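Local coordinates for D-lactate dehydrogenase (Fermentative) (Pseudomonas aeruginosa, PDB 6ABJ), which probably interconverts D-lactate and pyruvate with NAD(H) as a tetrameric, fermentative dehydrogenase of the D-isomer-specific 2-hydroxyacid family, at residues V88-R91 with N96-D99; Q234-M239 with A256-E261; I178-G181 with E185-A188. One frame throughout, in Å; residues are numbered along the deposited sequence.

Contact 1: V88-R91 with N96-D99; sequences VALR and NHVD
Leu90 meets His97 and Val98 by van der Waals contact; no hydrogen bond links the two segments. With CG anti to its own carbonyl carbon (chi1 -46°), Leu90 sends both methyls from the end of the strand toward the returning loop. Its side chain and that of Val98 approach tip to tip, and the single methyl CG2 of Val98 faces the fork: Leu90 CD2 and Leu90 CD1 each lie 4.1 Å from Val98 CG2. This leucine-valine meeting bridges backbones that stay well apart, the CA atoms of Leu90 and Val98 being 9.6 Å from each other. The aromatic part of the contact is a single, slightly shorter approach. Leu90 CD2 comes obliquely to the His97 ring, 3.9 Å from His97 NE2, as the two side chains run past each other in opposite directions. Within the loop, Val98 CG2 sits over the centre of one ring face, 4.0 Å above its plane, so this one methyl touches both the imidazole and the leucine fork.

Strand 87-90 belongs to the parallel sheet of the smaller, non-Rossmann domain, which in relatives carries much of the substrate site; the contact closes the turn between this strand and helix 100-105. Leu72 and Val110 of the next strand each touch both Leu90 and Val98.

Polar groups at the ends point to other partners. Asp99 is the N-cap of helix 100-105, its OD1 accepting a bond from Ala102 N, while Arg91 NH2 bonds to Phe22 O.

Contact 2: Q234-M239 with A256-E261; sequences QRLATM and AAALIE
Leu236 of helix 233-238 packs against Ala258 and Leu259 of helix 256-265, two neighbouring helices of the Rossmann-type NAD-binding domain. They precede and follow strand 243-247 in successive beta-alpha-beta crossovers, which places them side by side against the parallel sheet.

The apolar contacts all radiate from the fork of Leu236, where chi1 of -70° sets CG beside the backbone N, on the side away from the carbonyl carbon, and carries the two methyls across to the other helix. CD1 meets the methyl of Ala258, with Leu236 CD1 3.8 Å from Ala258 CB. Leu259 CD2 lies against both prongs of the fork, nearest to Leu236 CD2 at 3.8 Å, the two leucine side chains crossing at about a right angle. Leu259 continues inward to Leu268 and Leu271 of strand 268-273, linking the helix pair to the sheet.

A second kind of contact is methyl against backbone. Leu236 CD1 presses on the peptide joining Ala258 to Leu259, only 3.3 Å from Ala258 O and 3.7 Å from Leu259 N. The Ala258 methyl lies beside this point, and the methyl-to-carbonyl approach is tight.

Hydrogen bonds do not cross between the segments, but they fasten the end of the first helix. Gln267 NE2 donates to both Leu236 O and Met239 O, tying the helix end to the residue just before strand 268-273. Thr238 OG1, in the last helical residue, reaches one turn back to donate to Gln234 O at 2.9 Å, with a C=O...OG1 angle of 132° and the hydroxyl lying 37° out of the carbonyl plane.

Contact 3: I178-G181 with E185-A188; sequences IMAG and ELLA
Leu186 turns about chi1 to -92°, well off a staggered position, and about chi2 to -69°, and this pair of rotations lays its CD2 methyl against the backbone of Met179 and Ala180. Met179 curls back: three successive torsions near -60° bend its chain so that CB faces the strand while the sulfur and CE lead off from it.

The Leu186 methyl therefore lands on a peptide rather than among side-chain tips. Its closest approach is 3.7 Å, from Leu186 CD2 to Ala180 N, with Ala180 CA 3.9 Å from the same Leu186 CD2. Looser apolar contacts flank this point: Leu186 CD2 is 4.3 Å from Met179 CB and 4.2 Å from Ala180 CB. Strand and helix end come close here, the CA atoms of Ala180 and Leu186 being 6.6 Å apart. No hydrogen bond spans the two segments, and van der Waals contact alone joins them.

This is the second half of the first beta-alpha-beta unit of the Rossmann fold, in which strand 162-166 leads through what is probably the glycine-rich dinucleotide-binding turn and helix 170-181 into strand 185-189. The contact lies toward the end of that helix away from its NADH-binding start, the Met179 side chain being about 11 Å from that of Ile171. Leu186 also touches Val165 of strand 162-166, and Met179 touches Val163 of the same strand together with Val126 and Ile129 of helix 118-134. Ile178 packs on Phe182 of the second subunit as well as on helix 118-134, and strand 185-189 lies in the sheet between strands 162-166 and 203-204.

Overall arrangement
From the N terminus the chain first builds the smaller domain, where contact 1 closes the short turn from strand 87-90 toward helix 100-105. It then enters the NAD-binding domain: contact 3 closes a three-residue turn between helix 170-181 and strand 185-189, and contact 2 follows, closing a longer loop that holds strand 243-247. The three lie in series, none enclosing or crossing another. Contacts 1 and 3 stand on opposite sides of the chain's centre, their centres 35 Å apart, so one contact lies in each domain, far from the other. Contacts 2 and 3, centres 23 Å apart, belong to the same Rossmann domain, contact 2 joining two helices that flank the sheet and contact 3 a helix and a strand, and do not touch.

Contact 1: V88-R91 with N96-D99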
loop_
_atom_site.group_PDB
_atom_site.type_symbol
_atom_site.label_atom_id
_atom_site.label_comp_id
_atom_site.label_asym_id
_atom_site.label_seq_id
_atom_site.Cartn_x
_atom_site.Cartn_y
_atom_site.Cartn_z
ATOM N N VAL B 88 7.044 40.754 0.652
ATOM C CA VAL B 88 6.610 39.371 0.752
ATOM C C VAL B 88 6.327 38.894 -0.666
ATOM O O VAL B 88 5.452 39.418 -1.319
ATOM C CB VAL B 88 5.279 39.299 1.557
ATOM C CG1 VAL B 88 4.720 37.859 1.572
ATOM C CG2 VAL B 88 5.484 39.804 2.979
ATOM N N ALA B 89 7.104 37.931 -1.148
ATOM C CA ALA B 89 6.918 37.356 -2.480
ATOM C C ALA B 89 6.284 35.974 -2.283
ATOM O O ALA B 89 6.915 35.103 -1.648
ATOM C CB ALA B 89 8.233 37.172 -3.193
ATOM N N LEU B 90 5.089 35.768 -2.846
ATOM C CA LEU B 90 4.389 34.440 -2.743
ATOM C C LEU B 90 4.760 33.669 -3.978
ATOM O O LEU B 90 4.529 34.129 -5.129
ATOM C CB LEU B 90 2.902 34.584 -2.695
ATOM C CG LEU B 90 2.327 35.628 -1.765
ATOM C CD1 LEU B 90 0.847 35.762 -1.982
ATOM C CD2 LEU B 90 2.635 35.252 -0.338
ATOM N N ARG B 91 5.362 32.492 -3.792
ATOM C CA ARG B 91 5.661 31.605 -4.921
ATOM C C ARG B 91 4.417 30.734 -5.217
ATOM O O ARG B 91 4.508 29.511 -5.360
ATOM C CB ARG B 91 6.895 30.725 -4.683
ATOM C CG ARG B 91 6.902 29.918 -3.391
ATOM C CD ARG B 91 8.206 29.144 -3.238
ATOM N NE ARG B 91 8.171 28.152 -2.159
ATOM C CZ ARG B 91 8.385 28.418 -0.873
ATOM N NH1 ARG B 91 8.646 29.656 -0.475
ATOM N NH2 ARG B 91 8.334 27.438 0.021
ATOM N N ASN B 96 -4.728 33.327 0.206
ATOM C CA ASN B 96 -5.750 33.337 1.266
ATOM C C ASN B 96 -5.158 33.510 2.636
ATOM O O ASN B 96 -5.767 34.118 3.505
ATOM C CB ASN B 96 -6.521 32.016 1.292
ATOM C CG ASN B 96 -7.482 31.876 0.135
ATOM O OD1 ASN B 96 -8.034 32.862 -0.370
ATOM N ND2 ASN B 96 -7.711 30.628 -0.280
ATOM N N HIS B 97 -4.004 32.886 2.824
ATOM C CA HIS B 97 -3.166 32.998 4.019
ATOM C C HIS B 97 -2.607 34.412 4.371
ATOM O O HIS B 97 -1.953 34.579 5.426
ATOM C CB HIS B 97 -1.989 32.033 3.896
ATOM C CG HIS B 97 -1.106 32.241 2.666
ATOM N ND1 HIS B 97 -1.585 32.399 1.375
ATOM C CD2 HIS B 97 0.248 32.236 2.557
ATOM C CE1 HIS B 97 -0.568 32.461 0.539
ATOM N NE2 HIS B 97 0.557 32.357 1.228
ATOM N N VAL B 98 -2.805 35.383 3.492
ATOM C CA VAL B 98 -2.261 36.748 3.722
ATOM C C VAL B 98 -3.326 37.695 4.205
ATOM O O VAL B 98 -4.338 37.897 3.547
ATOM C CB VAL B 98 -1.645 37.350 2.423
ATOM C CG1 VAL B 98 -0.935 38.659 2.737
ATOM C CG2 VAL B 98 -0.652 36.379 1.793
ATOM N N ASP B 99 -3.112 38.330 5.344
ATOM C CA ASP B 99 -3.987 39.467 5.719
ATOM C C ASP B 99 -3.551 40.751 4.955
ATOM O O ASP B 99 -2.613 41.404 5.361
ATOM C CB ASP B 99 -3.912 39.688 7.243
ATOM C CG ASP B 99 -4.882 40.772 7.729
ATOM O OD1 ASP B 99 -5.527 41.495 6.894
ATOM O OD2 ASP B 99 -4.937 40.933 8.975
#

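Contact 2: Q234-M239 with A256-E261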
loop_
_atom_site.group_PDB
_atom_site.type_symbol
_atom_site.label_atom_id
_atom_site.label_comp_id
_atom_site.label_asym_id
_atom_site.label_seq_id
_atom_site.Cartn_x
_atom_site.Cartn_y
_atom_site.Cartn_z
ATOM N N GLN B 234 -27.139 19.740 -5.902
ATOM C CA GLN B 234 -28.061 19.942 -7.010
ATOM C C GLN B 234 -27.337 19.693 -8.310
ATOM O O GLN B 234 -27.765 18.959 -9.120
ATOM C CB GLN B 234 -28.617 21.387 -6.982
ATOM C CG GLN B 234 -29.026 22.007 -8.321
ATOM C CD GLN B 234 -28.799 23.522 -8.408
ATOM O OE1 GLN B 234 -28.634 24.187 -7.404
ATOM N NE2 GLN B 234 -28.805 24.065 -9.610
ATOM N N ARG B 235 -26.216 20.347 -8.469
ATOM C CA ARG B 235 -25.433 20.142 -9.668
ATOM C C ARG B 235 -25.006 18.662 -9.781
ATOM O O ARG B 235 -25.025 18.103 -10.876
ATOM C CB ARG B 235 -24.201 21.045 -9.676
ATOM C CG ARG B 235 -24.415 22.325 -10.456
ATOM C CD ARG B 235 -25.515 23.149 -9.818
ATOM N NE ARG B 235 -25.218 24.572 -9.901
ATOM C CZ ARG B 235 -25.588 25.355 -10.909
ATOM N NH1 ARG B 235 -26.281 24.855 -11.925
ATOM N NH2 ARG B 235 -25.264 26.640 -10.897
ATOM N N LEU B 236 -24.624 18.026 -8.668
ATOM C CA LEU B 236 -24.261 16.581 -8.717
ATOM C C LEU B 236 -25.423 15.746 -9.186
ATOM O O LEU B 236 -25.244 14.761 -9.935
ATOM C CB LEU B 236 -23.778 16.021 -7.366
ATOM C CG LEU B 236 -22.443 16.538 -6.962
ATOM C CD1 LEU B 236 -22.208 16.245 -5.515
ATOM C CD2 LEU B 236 -21.343 15.953 -7.869
ATOM N N ALA B 237 -26.627 16.050 -8.690
ATOM C CA ALA B 237 -27.778 15.277 -9.125
ATOM C C ALA B 237 -28.186 15.558 -10.600
ATOM O O ALA B 237 -28.874 14.769 -11.202
ATOM C CB ALA B 237 -28.954 15.526 -8.175
ATOM N N THR B 238 -27.704 16.653 -11.202
ATOM C CA THR B 238 -27.930 16.975 -12.655
ATOM C C THR B 238 -27.036 16.034 -13.546
ATOM O O THR B 238 -27.436 15.536 -14.630
ATOM C CB THR B 238 -27.608 18.496 -12.865
ATOM O OG1 THR B 238 -28.368 19.291 -11.915
ATOM C CG2 THR B 238 -27.862 18.986 -14.287
ATOM N N MET B 239 -25.864 15.702 -13.013
ATOM C CA MET B 239 -24.891 14.904 -13.808
ATOM C C MET B 239 -25.431 13.555 -14.268
ATOM O O MET B 239 -26.324 13.028 -13.703
ATOM C CB MET B 239 -23.614 14.735 -13.037
ATOM C CG MET B 239 -22.909 16.045 -12.887
ATOM S SD MET B 239 -21.424 16.124 -11.966
ATOM C CE MET B 239 -20.476 14.850 -12.829
ATOM N N ALA B 256 -17.578 19.602 -1.161
ATOM C CA ALA B 256 -17.027 18.259 -0.970
ATOM C C ALA B 256 -17.928 17.368 -0.187
ATOM O O ALA B 256 -18.094 16.176 -0.473
ATOM C CB ALA B 256 -15.670 18.366 -0.304
ATOM N N ALA B 257 -18.603 17.954 0.793
ATOM C CA ALA B 257 -19.540 17.220 1.573
ATOM C C ALA B 257 -20.596 16.539 0.740
ATOM O O ALA B 257 -20.983 15.462 1.064
ATOM C CB ALA B 257 -20.186 18.146 2.651
ATOM N N ALA B 258 -21.120 17.205 -0.294
ATOM C CA ALA B 258 -22.155 16.621 -1.198
ATOM C C ALA B 258 -21.633 15.486 -2.138
ATOM O O ALA B 258 -22.366 14.622 -2.605
ATOM C CB ALA B 258 -22.696 17.748 -2.099
ATOM N N LEU B 259 -20.328 15.495 -2.370
ATOM C CA LEU B 259 -19.702 14.450 -3.199
ATOM C C LEU B 259 -19.816 13.076 -2.552
ATOM O O LEU B 259 -19.944 12.090 -3.236
ATOM C CB LEU B 259 -18.253 14.786 -3.413
ATOM C CG LEU B 259 -17.851 16.048 -4.193
ATOM C CD1 LEU B 259 -16.384 16.276 -4.155
ATOM C CD2 LEU B 259 -18.301 15.930 -5.593
ATOM N N ILE B 260 -19.799 13.025 -1.231
ATOM C CA ILE B 260 -19.808 11.784 -0.516
ATOM C C ILE B 260 -21.043 10.975 -0.802
ATOM O O ILE B 260 -20.987 9.785 -1.056
ATOM C CB ILE B 260 -19.675 12.047 0.986
ATOM C CG1 ILE B 260 -18.248 12.496 1.270
ATOM C CG2 ILE B 260 -19.960 10.820 1.812
ATOM C CD1 ILE B 260 -18.073 13.057 2.642
ATOM N N GLU B 261 -22.210 11.567 -0.630
ATOM C CA GLU B 261 -23.418 10.807 -0.800
ATOM C C GLU B 261 -23.578 10.342 -2.244
ATOM O O GLU B 261 -24.051 9.231 -2.463
ATOM C CB GLU B 261 -24.645 11.602 -0.270
ATOM C CG GLU B 261 -24.674 11.598 1.271
ATOM C CD GLU B 261 -24.559 10.192 1.918
ATOM O OE1 GLU B 261 -25.326 9.261 1.551
ATOM O OE2 GLU B 261 -23.710 9.989 2.824
#

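Contact 3: I178-G181 with E185-A188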
loop_
_atom_site.group_PDB
_atom_site.type_symbol
_atom_site.label_atom_id
_atom_site.label_comp_id
_atom_site.label_asym_id
_atom_site.label_seq_id
_atom_site.Cartn_x
_atom_site.Cartn_y
_atom_site.Cartn_z
ATOM N N ILE B 178 -6.298 18.670 -25.678
ATOM C CA ILE B 178 -5.786 17.311 -25.412
ATOM C C ILE B 178 -6.898 16.304 -25.529
ATOM O O ILE B 178 -6.720 15.289 -26.172
ATOM C CB ILE B 178 -5.171 17.196 -24.018
ATOM C CG1 ILE B 178 -3.943 18.089 -23.909
ATOM C CG2 ILE B 178 -4.710 15.771 -23.783
ATOM C CD1 ILE B 178 -3.457 18.292 -22.488
ATOM N N MET B 179 -8.059 16.573 -24.921
ATOM C CA MET B 179 -9.116 15.561 -24.922
ATOM C C MET B 179 -9.708 15.363 -26.348
ATOM O O MET B 179 -10.106 14.227 -26.706
ATOM C CB MET B 179 -10.233 15.868 -23.920
ATOM C CG MET B 179 -9.773 15.923 -22.462
ATOM S SD MET B 179 -8.963 14.357 -21.964
ATOM C CE MET B 179 -10.374 13.267 -21.919
ATOM N N ALA B 180 -9.753 16.440 -27.132
ATOM C CA ALA B 180 -10.086 16.324 -28.554
ATOM C C ALA B 180 -9.199 15.365 -29.313
ATOM O O ALA B 180 -9.690 14.596 -30.105
ATOM C CB ALA B 180 -10.068 17.689 -29.210
ATOM N N GLY B 181 -7.910 15.301 -28.979
ATOM C CA GLY B 181 -6.976 14.345 -29.601
ATOM C C GLY B 181 -7.208 12.885 -29.312
ATOM O O GLY B 181 -6.792 12.003 -30.085
ATOM N N GLU B 185 -15.816 13.821 -27.800
ATOM C CA GLU B 185 -16.743 14.841 -28.235
ATOM C C GLU B 185 -16.727 15.896 -27.146
ATOM O O GLU B 185 -17.183 15.627 -26.005
ATOM C CB GLU B 185 -18.128 14.224 -28.364
ATOM C CG GLU B 185 -19.184 15.213 -28.840
ATOM C CD GLU B 185 -20.579 14.650 -28.935
ATOM O OE1 GLU B 185 -20.837 13.439 -28.843
ATOM O OE2 GLU B 185 -21.444 15.506 -29.078
ATOM N N LEU B 186 -16.263 17.101 -27.487
ATOM C CA LEU B 186 -16.100 18.176 -26.517
ATOM C C LEU B 186 -17.320 19.104 -26.322
ATOM O O LEU B 186 -17.796 19.696 -27.307
ATOM C CB LEU B 186 -14.965 19.063 -26.904
ATOM C CG LEU B 186 -13.618 18.681 -26.293
ATOM C CD1 LEU B 186 -13.583 18.917 -24.806
ATOM C CD2 LEU B 186 -13.311 17.238 -26.591
ATOM N N LEU B 187 -17.762 19.248 -25.067
ATOM C CA LEU B 187 -18.840 20.146 -24.645
ATOM C C LEU B 187 -18.239 21.174 -23.733
ATOM O O LEU B 187 -17.278 20.927 -23.005
ATOM C CB LEU B 187 -19.962 19.415 -23.929
ATOM C CG LEU B 187 -20.473 18.154 -24.608
ATOM C CD1 LEU B 187 -21.561 17.558 -23.783
ATOM C CD2 LEU B 187 -20.951 18.390 -26.010
ATOM N N ALA B 188 -18.755 22.377 -23.804
ATOM C CA ALA B 188 -18.175 23.460 -23.056
ATOM C C ALA B 188 -19.192 24.438 -22.518
ATOM O O ALA B 188 -20.200 24.730 -23.141
ATOM C CB ALA B 188 -17.216 24.195 -23.959
#